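Local coordinates for inorganic pyrophosphatase (Helicobacter pylori, PDB 2BQX), which catalyses the hydrolysis of inorganic pyrophosphate to two phosphate ions, using magnesium as cofactor and working as a homohexamer, at residues K134-F137 / E138-D142. Numbering follows the deposited sequence.
Sequences KHFF and ETYKD
The C-terminal turn of helix 127-139 runs into a type I beta turn, Thr-139 to Asp-142, and Tyr-140, predicted to bind substrate, is held there against Phe-136 and Phe-137. With CG wedged between its backbone N and carbonyl carbon (chi1 85°), the tyrosine turns its ring back toward the helix. CB of Tyr-140 sits over one face of the Phe-136 ring, a CH-pi contact 3.9 Å from the centroid, while CD2 of Tyr-140 lies 3.6 Å from CZ of Phe-136; the two rings are oblique. Phe-137 instead sends its edge to the Tyr-140 face in a T-shaped pair, planes at 83°, with CD1 3.7 Å from CE1 of Tyr-140. Flat, apolar phenylalanines suit both places in this aromatic cluster beside the predicted active site, where Phe-137 also approaches Tyr-54, another residue predicted to bind substrate. Phe-136 O accepts two N-H groups: Tyr-140 N at 2.8 Å, almost in line with the carbonyl, and Thr-139 N from above its plane. A water joins Phe-137 O to Lys-141 N. Thr-139 is small and hydroxyl-bearing: its OG1 donates a hydrogen bond to His-135 O (2.9 Å) and its CG2 lies over the imidazole face. His-135 NE2 is hydrogen-bonded to OD2 of Asp-142 of the second subunit, and Asp-142 OD2 to NE2 of that subunit's His-135, a reciprocal link across the hexamer interface.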
ATOM      1  N   LYS A 134      -2.214  24.222  -5.826  1.00 22.94           N
ATOM      2  CA  LYS A 134      -2.897  25.434  -5.388  1.00 24.55           C
ATOM      3  C   LYS A 134      -4.234  25.118  -4.726  1.00 23.57           C
ATOM      4  O   LYS A 134      -4.570  25.670  -3.679  1.00 22.69           O
ATOM      5  CB  LYS A 134      -3.110  26.376  -6.584  1.00 27.60           C
ATOM      6  CG  LYS A 134      -4.016  27.569  -6.301  1.00 32.89           C
ATOM      7  CD  LYS A 134      -3.716  28.742  -7.240  1.00 36.23           C
ATOM      8  CE  LYS A 134      -3.915  28.387  -8.703  1.00 40.20           C
ATOM      9  NZ  LYS A 134      -3.503  29.509  -9.608  1.00 40.67           N
ATOM     10  N   HIS A 135      -4.989  24.217  -5.344  1.00 23.42           N
ATOM     11  CA  HIS A 135      -6.293  23.830  -4.830  1.00 22.38           C
ATOM     12  C   HIS A 135      -6.174  23.111  -3.482  1.00 21.10           C
ATOM     13  O   HIS A 135      -7.059  23.214  -2.627  1.00 21.53           O
ATOM     14  CB  HIS A 135      -6.999  22.953  -5.869  1.00 23.32           C
ATOM     15  CG  HIS A 135      -8.297  22.380  -5.397  1.00 23.21           C
ATOM     16  ND1 HIS A 135      -8.401  21.111  -4.872  1.00 23.97           N
ATOM     17  CD2 HIS A 135      -9.538  22.918  -5.334  1.00 22.70           C
ATOM     18  CE1 HIS A 135      -9.650  20.892  -4.502  1.00 23.63           C
ATOM     19  NE2 HIS A 135     -10.360  21.972  -4.772  1.00 22.76           N
ATOM     20  N   PHE A 136      -5.076  22.391  -3.286  1.00 20.49           N
ATOM     21  CA  PHE A 136      -4.863  21.689  -2.025  1.00 20.86           C
ATOM     22  C   PHE A 136      -4.716  22.687  -0.877  1.00 21.17           C
ATOM     23  O   PHE A 136      -5.386  22.580   0.154  1.00 21.07           O
ATOM     24  CB  PHE A 136      -3.605  20.824  -2.088  1.00 20.41           C
ATOM     25  CG  PHE A 136      -3.232  20.216  -0.769  1.00 20.38           C
ATOM     26  CD1 PHE A 136      -3.896  19.088  -0.295  1.00 21.46           C
ATOM     27  CD2 PHE A 136      -2.234  20.786   0.013  1.00 21.83           C
ATOM     28  CE1 PHE A 136      -3.568  18.534   0.942  1.00 21.98           C
ATOM     29  CE2 PHE A 136      -1.898  20.242   1.254  1.00 22.63           C
ATOM     30  CZ  PHE A 136      -2.567  19.112   1.719  1.00 23.62           C
ATOM     31  N   PHE A 137      -3.837  23.662  -1.054  1.00 21.77           N
ATOM     32  CA  PHE A 137      -3.623  24.650  -0.001  1.00 22.44           C
ATOM     33  C   PHE A 137      -4.850  25.529   0.176  1.00 23.41           C
ATOM     34  O   PHE A 137      -5.157  25.977   1.284  1.00 23.16           O
ATOM     35  CB  PHE A 137      -2.380  25.482  -0.322  1.00 22.49           C
ATOM     36  CG  PHE A 137      -1.096  24.744  -0.080  1.00 22.85           C
ATOM     37  CD1 PHE A 137      -0.661  24.495   1.220  1.00 23.53           C
ATOM     38  CD2 PHE A 137      -0.347  24.252  -1.143  1.00 21.57           C
ATOM     39  CE1 PHE A 137       0.498  23.760   1.459  1.00 23.75           C
ATOM     40  CE2 PHE A 137       0.813  23.516  -0.915  1.00 22.74           C
ATOM     41  CZ  PHE A 137       1.237  23.270   0.393  1.00 24.66           C
ATOM     42  N   GLU A 138      -5.569  25.750  -0.914  1.00 23.21           N
ATOM     43  CA  GLU A 138      -6.766  26.573  -0.863  1.00 26.05           C
ATOM     44  C   GLU A 138      -7.898  25.911  -0.072  1.00 26.23           C
ATOM     45  O   GLU A 138      -8.763  26.603   0.465  1.00 26.96           O
ATOM     46  CB  GLU A 138      -7.247  26.869  -2.282  1.00 27.69           C
ATOM     47  CG  GLU A 138      -8.093  28.113  -2.402  1.00 35.07           C
ATOM     48  CD  GLU A 138      -7.384  29.209  -3.179  1.00 39.04           C
ATOM     49  OE1 GLU A 138      -7.231  29.063  -4.420  1.00 39.93           O
ATOM     50  OE2 GLU A 138      -6.968  30.206  -2.552  1.00 39.23           O
ATOM     51  N   THR A 139      -7.885  24.583   0.030  1.00 23.40           N
ATOM     52  CA  THR A 139      -8.970  23.881   0.719  1.00 22.73           C
ATOM     53  C   THR A 139      -8.646  22.949   1.886  1.00 22.91           C
ATOM     54  O   THR A 139      -9.546  22.584   2.640  1.00 24.43           O
ATOM     55  CB  THR A 139      -9.770  23.027  -0.281  1.00 23.09           C
ATOM     56  OG1 THR A 139      -8.926  21.988  -0.805  1.00 22.24           O
ATOM     57  CG2 THR A 139     -10.288  23.878  -1.424  1.00 21.82           C
ATOM     58  N   TYR A 140      -7.385  22.566   2.049  1.00 22.06           N
ATOM     59  CA  TYR A 140      -7.028  21.615   3.095  1.00 22.65           C
ATOM     60  C   TYR A 140      -7.280  22.059   4.534  1.00 24.40           C
ATOM     61  O   TYR A 140      -7.279  21.234   5.450  1.00 25.71           O
ATOM     62  CB  TYR A 140      -5.577  21.150   2.907  1.00 20.63           C
ATOM     63  CG  TYR A 140      -4.497  22.026   3.507  1.00 22.93           C
ATOM     64  CD1 TYR A 140      -4.421  23.388   3.220  1.00 22.17           C
ATOM     65  CD2 TYR A 140      -3.503  21.466   4.313  1.00 23.18           C
ATOM     66  CE1 TYR A 140      -3.375  24.169   3.718  1.00 23.88           C
ATOM     67  CE2 TYR A 140      -2.456  22.236   4.813  1.00 24.39           C
ATOM     68  CZ  TYR A 140      -2.400  23.584   4.509  1.00 25.87           C
ATOM     69  OH  TYR A 140      -1.356  24.344   4.984  1.00 26.90           O
ATOM     70  N   LYS A 141      -7.504  23.352   4.733  1.00 24.15           N
ATOM     71  CA  LYS A 141      -7.790  23.858   6.070  1.00 26.78           C
ATOM     72  C   LYS A 141      -9.226  24.351   6.174  1.00 25.53           C
ATOM     73  O   LYS A 141      -9.603  24.957   7.175  1.00 26.12           O
ATOM     74  CB  LYS A 141      -6.822  24.982   6.451  1.00 28.72           C
ATOM     75  CG  LYS A 141      -5.450  24.492   6.852  1.00 31.98           C
ATOM     76  CD  LYS A 141      -4.585  25.635   7.337  1.00 36.51           C
ATOM     77  CE  LYS A 141      -3.257  25.128   7.848  1.00 38.59           C
ATOM     78  NZ  LYS A 141      -2.428  26.244   8.388  1.00 42.84           N
ATOM     79  N   ASP A 142     -10.034  24.087   5.149  1.00 25.14           N
ATOM     80  CA  ASP A 142     -11.434  24.519   5.173  1.00 25.96           C
ATOM     81  C   ASP A 142     -12.141  24.069   6.446  1.00 26.46           C
ATOM     82  O   ASP A 142     -12.785  24.871   7.118  1.00 26.37           O
ATOM     83  CB  ASP A 142     -12.228  23.961   3.980  1.00 26.28           C
ATOM     84  CG  ASP A 142     -11.913  24.656   2.658  1.00 27.96           C
ATOM     85  OD1 ASP A 142     -11.355  25.778   2.665  1.00 28.12           O
ATOM     86  OD2 ASP A 142     -12.254  24.070   1.604  1.00 24.65           O
TER
HETATM   87  O   HOH W   1      -7.182  25.804   3.193  1.00 24.09           O